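Local coordinates for putative tautomerase (Streptomyces achromogenes, PDB 3RY0), which is a putative tautomerase, a small hexameric member of the tautomerase family whose chains share the beta-alpha-beta fold of the MIF clan, at residues Leu2-Leu7 / Arg39-Glu44. Residues are numbered along the deposited sequence; the frame is centred on the assembly and turned at random.
Sequences LIRVTL and RVIVEE
R4 and E43 form a salt bridge over the seam between two parallel strands, R4 NE donating to E43 OE2 at 2.7 Å. The bond is bent (146° at the hydrogen), with OE2 tilted out of the guanidinium plane; NE in turn lies above the carboxylate plane, and the two flat groups are turned 49° apart. A bend at chi3 (-136°) swings the guanidinium across to the partner strand, where I41 CB lies under one of its faces, toward the rim. R4 NH1 also forms a salt bridge with E43 and a hydrogen bond with T6 of a neighbouring subunit, so the polar cluster spans the interface. Beneath it, five backbone hydrogen bonds join the strands, from I3 N to R39 O (2.8 Å) through to L7 N to E43 O (2.9 Å). Beside the cluster, L2 CD1 reaches I41 CG1 at 3.9 Å. On the other face V5 CG2 meets V40 CG1 at 4.1 Å, and L7 CD1 rests 3.8 Å from V42 CG1. Helix 13-31 packs on part of this face, with L19 and L23 against V5, and completes the right-handed beta-alpha-beta crossover of the tautomerase fold. Strands of two other subunits add antiparallel, one pairing with L2 to T6, the other with R39 to I41, so the sheet continues across both interfaces.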
ATOM      1  N   LEU A   2      -7.891   5.508  -7.224  1.00 12.17           N
ATOM      2  CA  LEU A   2      -7.782   5.372  -5.808  1.00 12.31           C
ATOM      3  C   LEU A   2      -6.693   6.260  -5.281  1.00 12.43           C
ATOM      4  O   LEU A   2      -5.534   6.163  -5.752  1.00 14.21           O
ATOM      5  CB  LEU A   2      -7.466   3.843  -5.325  1.00 13.93           C
ATOM      6  CG  LEU A   2      -7.294   3.783  -3.763  1.00 17.09           C
ATOM      7  CD1 LEU A   2      -8.566   4.104  -3.003  1.00 20.08           C
ATOM      8  CD2 LEU A   2      -6.708   2.468  -3.054  1.00 23.33           C
ATOM      9  N   ILE A   3      -7.015   7.082  -4.337  1.00  9.74           N
ATOM     10  CA  ILE A   3      -6.033   7.988  -3.730  1.00 11.29           C
ATOM     11  C   ILE A   3      -5.838   7.601  -2.262  1.00 11.81           C
ATOM     12  O   ILE A   3      -6.816   7.660  -1.476  1.00 13.84           O
ATOM     13  CB  ILE A   3      -6.509   9.466  -3.822  1.00  8.83           C
ATOM     14  CG1 ILE A   3      -6.650   9.855  -5.255  1.00 11.18           C
ATOM     15  CG2 ILE A   3      -5.493  10.403  -3.113  1.00 13.88           C
ATOM     16  CD1 ILE A   3      -7.385  11.258  -5.448  1.00 14.06           C
ATOM     17  N   ARG A   4      -4.651   7.163  -1.864  1.00 11.03           N
ATOM     18  CA  ARG A   4      -4.410   6.753  -0.472  1.00 11.08           C
ATOM     19  C   ARG A   4      -3.504   7.801   0.110  1.00 11.21           C
ATOM     20  O   ARG A   4      -2.376   7.975  -0.381  1.00 12.22           O
ATOM     21  CB  ARG A   4      -3.727   5.395  -0.388  1.00 13.77           C
ATOM     22  CG  ARG A   4      -3.790   4.815   1.001  1.00 15.29           C
ATOM     23  CD  ARG A   4      -3.448   3.235   1.025  1.00 21.37           C
ATOM     24  NE  ARG A   4      -4.450   2.580   1.911  1.00 36.36           N
ATOM     25  CZ  ARG A   4      -5.378   1.639   1.635  1.00 22.95           C
ATOM     26  NH1 ARG A   4      -6.111   1.305   2.664  1.00 35.59           N
ATOM     27  NH2 ARG A   4      -5.576   0.887   0.455  1.00 21.09           N
ATOM     28  N   VAL A   5      -3.937   8.436   1.194  1.00 11.21           N
ATOM     29  CA  VAL A   5      -3.151   9.492   1.805  1.00 11.44           C
ATOM     30  C   VAL A   5      -2.624   8.972   3.135  1.00 11.81           C
ATOM     31  O   VAL A   5      -3.404   8.382   3.938  1.00 14.36           O
ATOM     32  CB  VAL A   5      -4.031  10.708   2.100  1.00 12.50           C
ATOM     33  CG1 VAL A   5      -3.274  11.885   2.768  1.00 16.54           C
ATOM     34  CG2 VAL A   5      -4.752  11.128   0.878  1.00 13.54           C
ATOM     35  N   THR A   6      -1.344   9.226   3.413  1.00 12.01           N
ATOM     36  CA  THR A   6      -0.823   8.901   4.738  1.00 11.91           C
ATOM     37  C   THR A   6      -0.435  10.237   5.435  1.00 11.81           C
ATOM     38  O   THR A   6       0.388  10.965   4.894  1.00 11.18           O
ATOM     39  CB  THR A   6       0.436   8.031   4.547  1.00 12.64           C
ATOM     40  OG1 THR A   6       0.129   6.857   3.777  1.00 17.12           O
ATOM     41  CG2 THR A   6       0.963   7.535   5.936  1.00 18.14           C
ATOM     42  N   LEU A   7      -1.049  10.457   6.573  1.00 13.94           N
ATOM     43  CA  LEU A   7      -0.875  11.704   7.339  1.00 14.84           C
ATOM     44  C   LEU A   7      -0.467  11.415   8.694  1.00 15.87           C
ATOM     45  O   LEU A   7      -0.866  10.413   9.212  1.00 14.91           O
ATOM     46  CB  LEU A   7      -2.236  12.431   7.562  1.00 20.51           C
ATOM     47  CG  LEU A   7      -3.055  12.864   6.368  1.00 21.19           C
ATOM     48  CD1 LEU A   7      -4.274  13.693   6.848  1.00 23.94           C
ATOM     49  CD2 LEU A   7      -2.138  13.734   5.414  1.00 20.63           C
ATOM     50  N   ARG A  39     -12.030   7.483  -5.386  1.00 11.16           N
ATOM     51  CA  ARG A  39     -12.055   7.088  -3.979  1.00 10.89           C
ATOM     52  C   ARG A  39     -10.828   7.584  -3.257  1.00 11.24           C
ATOM     53  O   ARG A  39      -9.713   7.528  -3.837  1.00 12.58           O
ATOM     54  CB  ARG A  39     -12.175   5.523  -3.785  1.00 12.29           C
ATOM     55  CG  ARG A  39     -13.548   5.073  -4.171  1.00 14.97           C
ATOM     56  CD  ARG A  39     -13.650   3.481  -4.273  1.00 17.97           C
ATOM     57  NE  ARG A  39     -15.056   3.166  -4.379  1.00 16.31           N
ATOM     58  CZ  ARG A  39     -15.777   3.404  -5.447  1.00 15.71           C
ATOM     59  NH1 ARG A  39     -15.198   3.675  -6.599  1.00 18.75           N
ATOM     60  NH2 ARG A  39     -17.112   3.231  -5.377  1.00 17.07           N
ATOM     61  N   VAL A  40     -10.984   8.058  -2.042  1.00 10.15           N
ATOM     62  CA  VAL A  40      -9.858   8.509  -1.217  1.00 11.21           C
ATOM     63  C   VAL A  40      -9.928   7.783   0.086  1.00 11.38           C
ATOM     64  O   VAL A  40     -11.005   7.750   0.781  1.00 12.17           O
ATOM     65  CB  VAL A  40      -9.941  10.047  -0.945  1.00 11.47           C
ATOM     66  CG1 VAL A  40      -8.684  10.524  -0.229  1.00 13.26           C
ATOM     67  CG2 VAL A  40     -10.091  10.882  -2.222  1.00 13.49           C
ATOM     68  N   ILE A  41      -8.798   7.217   0.531  1.00 11.89           N
ATOM     69  CA  ILE A  41      -8.686   6.595   1.831  1.00 12.78           C
ATOM     70  C   ILE A  41      -7.597   7.387   2.616  1.00 11.42           C
ATOM     71  O   ILE A  41      -6.459   7.549   2.090  1.00 11.85           O
ATOM     72  CB  ILE A  41      -8.193   5.116   1.744  1.00 11.76           C
ATOM     73  CG1 ILE A  41      -9.112   4.326   0.816  1.00 22.12           C
ATOM     74  CG2 ILE A  41      -8.089   4.560   3.234  1.00 16.49           C
ATOM     75  CD1 ILE A  41     -10.429   3.902   1.393  1.00 23.25           C
ATOM     76  N   VAL A  42      -7.928   7.873   3.781  1.00 12.11           N
ATOM     77  CA  VAL A  42      -6.989   8.679   4.577  1.00 12.69           C
ATOM     78  C   VAL A  42      -6.544   7.825   5.726  1.00 14.61           C
ATOM     79  O   VAL A  42      -7.395   7.413   6.566  1.00 15.95           O
ATOM     80  CB  VAL A  42      -7.610  10.002   5.066  1.00 13.57           C
ATOM     81  CG1 VAL A  42      -6.610  10.777   6.004  1.00 15.85           C
ATOM     82  CG2 VAL A  42      -7.975  10.918   3.941  1.00 14.49           C
ATOM     83  N   GLU A  43      -5.230   7.600   5.843  1.00 12.47           N
ATOM     84  CA  GLU A  43      -4.688   6.782   6.950  1.00 15.73           C
ATOM     85  C   GLU A  43      -3.886   7.767   7.840  1.00 15.56           C
ATOM     86  O   GLU A  43      -3.250   8.712   7.327  1.00 16.28           O
ATOM     87  CB  GLU A  43      -3.669   5.845   6.336  1.00 18.12           C
ATOM     88  CG  GLU A  43      -4.239   4.897   5.349  1.00 29.35           C
ATOM     89  CD  GLU A  43      -3.142   4.020   4.745  1.00 39.98           C
ATOM     90  OE1 GLU A  43      -1.952   4.497   4.588  1.00 47.15           O
ATOM     91  OE2 GLU A  43      -3.519   2.865   4.425  1.00 45.81           O
ATOM     92  N   GLU A  44      -3.960   7.607   9.163  1.00 15.72           N
ATOM     93  CA  GLU A  44      -3.286   8.483  10.140  1.00 16.12           C
ATOM     94  C   GLU A  44      -2.264   7.572  10.834  1.00 17.77           C
ATOM     95  O   GLU A  44      -2.536   6.413  11.239  1.00 21.11           O
ATOM     96  CB  GLU A  44      -4.289   9.062  11.141  1.00 18.40           C
ATOM     97  CG  GLU A  44      -5.181  10.052  10.427  1.00 24.93           C
ATOM     98  CD  GLU A  44      -5.980  11.006  11.352  1.00 33.92           C
ATOM     99  OE1 GLU A  44      -5.671  11.094  12.558  1.00 39.54           O
ATOM    100  OE2 GLU A  44      -6.887  11.690  10.832  1.00 36.14           O
TER